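Local coordinates for protein Nsp15 (Middle East respiratory syndrome-related coronavirus, PDB 5YVD) that probably acts as a uridylate-specific endoribonuclease that cleaves RNA, working as a six-chain assembly, at residues Ala228-His231 and Val232-Asp236; Cys123-Glu126 and Lys127-Thr131. All coordinates share one frame; numbering follows the deposited sequence.

Contact 1 of 2, residues Ala228-His231 and Val232-Asp236; sequences AFEH and VVYGD
F229 and V233, one helical turn apart, meet in a CH-pi contact: V233 CG2 sits 3.4 Å from the centroid of the F229 ring and 5° off its normal. V233 CG1 lies anti to the backbone N (chi1 -168°), which puts CG2 on the side of F229. Y234, followed outward, rests against the turn before it. Y234 CB is 3.4 Å from E230 O. Y234 CG lies 3.5 Å from E230 OE2, with the carboxylate and ring planes 40° apart. At the ring edge, Y234 CD2 is 3.3 Å from F229 O, and beyond it Y234 CE2 lies 4.2 Å from F229 CB. The Y234 ring also meets F210, and E230 OE1 is hydrogen-bonded to S215. A nearly straight bond from Y234 N to F229 O, five residues back, marks a pi-type turn; F229 O also keeps the more bent bond from V233 N, likewise 2.9 Å. At the exit, where G235 has positive phi, one water links H231 ND1 to D236 OD2, 2.7 Å from each atom; D236 OD1 bonds S238. F229 and V233 also touch helix 296-304. The chemistry is therefore divided: an apolar flank seats the helix in the endoribonuclease domain, and at the polar end a shared water joins H231 to D236.

Contact 2 of 2, residues Cys123-Glu126 and Lys127-Thr131; sequences CSLE and KFMST. Unlike the reference sequence in segment 123-126: C123 (reference Gly).
L125 and M129 pack side by side on the short helix of a beta-alpha-beta unit, in which helix 124-129 connects the neighbouring parallel strands 115-118 and 134-138. A methyl meets a methylene here: L125 CD1 lies 4.0 Å from M129 CG. L125 CG is anti to its own backbone N (chi1 171°), whereas M129 CG is anti to its carbonyl carbon (chi1 -69°), and with these two settings the side chains point the same way. M129 CG also lies 3.5 Å from L125 O; beyond it the methionine chain bends twice, at chi2 and chi3, and leads away from the preceding turn towards Y145.

F128 follows another course. F128 CB stays 3.2 Å from L125 O, but with CG anti to the backbone N (chi1 165°) the ring is carried off the helix to meet the F136 ring, and K178 makes a cation-pi contact with it. K178 NZ also bonds the carbonyl oxygens of F128 and T131, so one ammonium group serves both the ring and carbonyls in the last turn and just after the helix. K127 CB packs 3.5 Å from C123 O before its chain bends at chi2 and heads outward.

Backbone bonds between residues four apart run from C123 at the N-cap to S130, among them F128 N to S124 O at 2.7 Å. S130 then leaves helical geometry and turns its hydroxyl back onto the last turn. E126 O is thereby held from opposite faces of its carbonyl plane, by S130 N at 3.1 Å and by S130 OG at 3.2 Å.

Overall arrangement
From the N terminus, the chain reaches contact 2 first, in the middle domain, and contact 1 only about a hundred residues later, in the endoribonuclease domain. Each pairs two directly consecutive segments, so neither encloses a loop; each spans one short helix and its ends, and the two follow in series without nesting or crossing. Contact 2 belongs to the helix between strands 115-118 and 134-138 of a mixed sheet; contact 1 belongs to helix 229-234, which leans on helices 215-221 and 296-304 and reaches strand 334-340. Their centres are 49 Å apart, on opposite sides of the chain's centre, and with nearest atoms about 37 Å apart the two local contacts do not touch.

Contact 1 of 2, residues Ala228-His231 and Val232-Asp236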
loop_
_atom_site.group_PDB
_atom_site.type_symbol
_atom_site.label_atom_id
_atom_site.label_comp_id
_atom_site.label_asym_id
_atom_site.label_seq_id
_atom_site.Cartn_x
_atom_site.Cartn_y
_atom_site.Cartn_z
ATOM N N ALA A 228 -32.381 27.331 32.343
ATOM C CA ALA A 228 -31.806 27.634 31.038
ATOM C C ALA A 228 -31.970 26.557 29.971
ATOM O O ALA A 228 -31.109 26.411 29.106
ATOM C CB ALA A 228 -30.327 27.950 31.209
ATOM N N PHE A 229 -33.071 25.815 29.993
ATOM C CA PHE A 229 -33.250 24.724 29.029
ATOM C C PHE A 229 -33.099 25.190 27.588
ATOM O O PHE A 229 -32.658 24.433 26.724
ATOM C CB PHE A 229 -34.595 24.018 29.228
ATOM C CG PHE A 229 -34.462 22.681 29.864
ATOM C CD1 PHE A 229 -35.039 21.557 29.290
ATOM C CD2 PHE A 229 -33.690 22.527 31.017
ATOM C CE1 PHE A 229 -34.867 20.305 29.868
ATOM C CE2 PHE A 229 -33.510 21.276 31.593
ATOM C CZ PHE A 229 -34.101 20.165 31.017
ATOM N N GLU A 230 -33.479 26.434 27.333
ATOM C CA GLU A 230 -33.385 27.019 26.005
ATOM C C GLU A 230 -31.938 26.886 25.542
ATOM O O GLU A 230 -31.659 26.288 24.495
ATOM C CB GLU A 230 -33.853 28.492 26.054
ATOM C CG GLU A 230 -34.907 28.949 25.039
ATOM C CD GLU A 230 -36.055 27.978 24.844
ATOM O OE1 GLU A 230 -37.141 28.231 25.392
ATOM O OE2 GLU A 230 -35.860 26.973 24.116
ATOM N N HIS A 231 -31.021 27.387 26.365
ATOM C CA HIS A 231 -29.581 27.317 26.069
ATOM C C HIS A 231 -29.047 25.878 26.136
ATOM O O HIS A 231 -28.463 25.375 25.172
ATOM C CB HIS A 231 -28.793 28.201 27.052
ATOM C CG HIS A 231 -27.347 28.371 26.700
ATOM N ND1 HIS A 231 -26.897 29.356 25.847
ATOM C CD2 HIS A 231 -26.252 27.690 27.092
ATOM C CE1 HIS A 231 -25.585 29.275 25.726
ATOM N NE2 HIS A 231 -25.168 28.273 26.476
ATOM N N VAL A 232 -29.290 25.214 27.255
ATOM C CA VAL A 232 -28.593 23.980 27.562
ATOM C C VAL A 232 -29.106 22.812 26.712
ATOM O O VAL A 232 -28.332 22.089 26.088
ATOM C CB VAL A 232 -28.690 23.654 29.078
ATOM C CG1 VAL A 232 -28.028 22.330 29.378
ATOM C CG2 VAL A 232 -28.028 24.733 29.917
ATOM N N VAL A 233 -30.412 22.625 26.679
ATOM C CA VAL A 233 -30.981 21.449 26.033
ATOM C C VAL A 233 -31.449 21.728 24.598
ATOM O O VAL A 233 -31.000 21.079 23.648
ATOM C CB VAL A 233 -32.132 20.889 26.865
ATOM C CG1 VAL A 233 -32.525 19.509 26.361
ATOM C CG2 VAL A 233 -31.708 20.814 28.332
ATOM N N TYR A 234 -32.324 22.707 24.428
ATOM C CA TYR A 234 -32.838 23.025 23.092
ATOM C C TYR A 234 -31.748 23.483 22.166
ATOM O O TYR A 234 -31.766 23.155 20.981
ATOM C CB TYR A 234 -33.907 24.072 23.177
ATOM C CG TYR A 234 -35.159 23.517 23.757
ATOM C CD1 TYR A 234 -36.037 22.785 22.959
ATOM C CD2 TYR A 234 -35.468 23.691 25.099
ATOM C CE1 TYR A 234 -37.205 22.256 23.471
ATOM C CE2 TYR A 234 -36.628 23.170 25.619
ATOM C CZ TYR A 234 -37.490 22.453 24.799
ATOM O OH TYR A 234 -38.647 21.924 25.305
ATOM N N GLY A 235 -30.791 24.223 22.726
ATOM C CA GLY A 235 -29.683 24.794 21.964
ATOM C C GLY A 235 -30.059 26.173 21.482
ATOM O O GLY A 235 -31.212 26.432 21.193
ATOM N N ASP A 236 -29.068 27.056 21.422
ATOM C CA ASP A 236 -29.191 28.402 20.869
ATOM C C ASP A 236 -28.348 28.498 19.580
ATOM O O ASP A 236 -27.116 28.317 19.606
ATOM C CB ASP A 236 -28.697 29.384 21.905
ATOM C CG ASP A 236 -28.779 30.801 21.461
ATOM O OD1 ASP A 236 -29.188 31.101 20.314
ATOM O OD2 ASP A 236 -28.406 31.631 22.304
HETATM O O HOH W 1 -28.690 31.083 24.904
#

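Contact 2 of 2, residues Cys123-Glu126 and Lys127-Thr131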
loop_
_atom_site.group_PDB
_atom_site.type_symbol
_atom_site.label_atom_id
_atom_site.label_comp_id
_atom_site.label_asym_id
_atom_site.label_seq_id
_atom_site.Cartn_x
_atom_site.Cartn_y
_atom_site.Cartn_z
ATOM N N CYS A 123 -15.477 -22.367 32.894
ATOM C CA CYS A 123 -14.355 -22.196 33.828
ATOM C C CYS A 123 -13.799 -20.788 33.983
ATOM O O CYS A 123 -12.824 -20.608 34.699
ATOM C CB CYS A 123 -13.216 -23.185 33.519
ATOM S SG CYS A 123 -13.715 -24.913 33.738
ATOM N N SER A 124 -14.413 -19.789 33.353
ATOM C CA SER A 124 -13.951 -18.389 33.504
ATOM C C SER A 124 -14.238 -17.798 34.891
ATOM O O SER A 124 -13.438 -17.043 35.429
ATOM C CB SER A 124 -14.573 -17.488 32.449
ATOM O OG SER A 124 -13.937 -17.684 31.216
ATOM N N LEU A 125 -15.384 -18.135 35.459
ATOM C CA LEU A 125 -15.678 -17.730 36.816
ATOM C C LEU A 125 -14.523 -18.079 37.752
ATOM O O LEU A 125 -13.890 -17.175 38.323
ATOM C CB LEU A 125 -16.963 -18.401 37.277
ATOM C CG LEU A 125 -17.311 -18.254 38.751
ATOM C CD1 LEU A 125 -17.136 -16.820 39.244
ATOM C CD2 LEU A 125 -18.735 -18.761 38.964
ATOM N N GLU A 126 -14.239 -19.379 37.880
ATOM C CA GLU A 126 -13.178 -19.877 38.776
ATOM C C GLU A 126 -11.829 -19.245 38.461
ATOM O O GLU A 126 -11.064 -18.912 39.362
ATOM C CB GLU A 126 -13.058 -21.396 38.714
ATOM C CG GLU A 126 -14.313 -22.128 39.201
ATOM C CD GLU A 126 -15.370 -22.387 38.124
ATOM O OE1 GLU A 126 -15.213 -21.934 36.968
ATOM O OE2 GLU A 126 -16.376 -23.044 38.446
ATOM N N LYS A 127 -11.552 -19.042 37.180
ATOM C CA LYS A 127 -10.324 -18.351 36.785
ATOM C C LYS A 127 -10.339 -16.894 37.306
ATOM O O LYS A 127 -9.370 -16.409 37.933
ATOM C CB LYS A 127 -10.131 -18.419 35.258
ATOM C CG LYS A 127 -8.788 -19.001 34.840
ATOM C CD LYS A 127 -7.636 -18.080 35.245
ATOM C CE LYS A 127 -6.268 -18.766 35.182
ATOM N NZ LYS A 127 -5.150 -17.866 35.605
ATOM N N PHE A 128 -11.455 -16.210 37.076
ATOM C CA PHE A 128 -11.626 -14.878 37.620
ATOM C C PHE A 128 -11.432 -14.886 39.125
ATOM O O PHE A 128 -10.896 -13.912 39.671
ATOM C CB PHE A 128 -13.003 -14.292 37.249
ATOM C CG PHE A 128 -13.396 -13.075 38.051
ATOM C CD1 PHE A 128 -12.799 -11.853 37.819
ATOM C CD2 PHE A 128 -14.366 -13.159 39.025
ATOM C CE1 PHE A 128 -13.156 -10.736 38.544
ATOM C CE2 PHE A 128 -14.725 -12.047 39.753
ATOM C CZ PHE A 128 -14.119 -10.829 39.512
ATOM N N MET A 129 -11.866 -15.962 39.794
ATOM C CA MET A 129 -11.762 -16.047 41.276
ATOM C C MET A 129 -10.336 -16.209 41.751
ATOM O O MET A 129 -10.039 -15.832 42.874
ATOM C CB MET A 129 -12.582 -17.198 41.882
ATOM C CG MET A 129 -14.084 -17.048 41.816
ATOM S SD MET A 129 -14.666 -15.604 42.690
ATOM C CE MET A 129 -14.211 -16.005 44.379
ATOM N N SER A 130 -9.468 -16.784 40.919
ATOM C CA SER A 130 -8.049 -16.912 41.262
ATOM C C SER A 130 -7.146 -15.916 40.524
ATOM O O SER A 130 -5.994 -16.215 40.249
ATOM C CB SER A 130 -7.587 -18.344 41.010
ATOM O OG SER A 130 -7.910 -18.777 39.707
ATOM N N THR A 131 -7.668 -14.728 40.229
ATOM C CA THR A 131 -6.920 -13.693 39.516
ATOM C C THR A 131 -7.085 -12.398 40.307
ATOM O O THR A 131 -8.200 -11.983 40.550
ATOM C CB THR A 131 -7.495 -13.483 38.096
ATOM O OG1 THR A 131 -7.667 -14.746 37.449
ATOM C CG2 THR A 131 -6.612 -12.565 37.252
#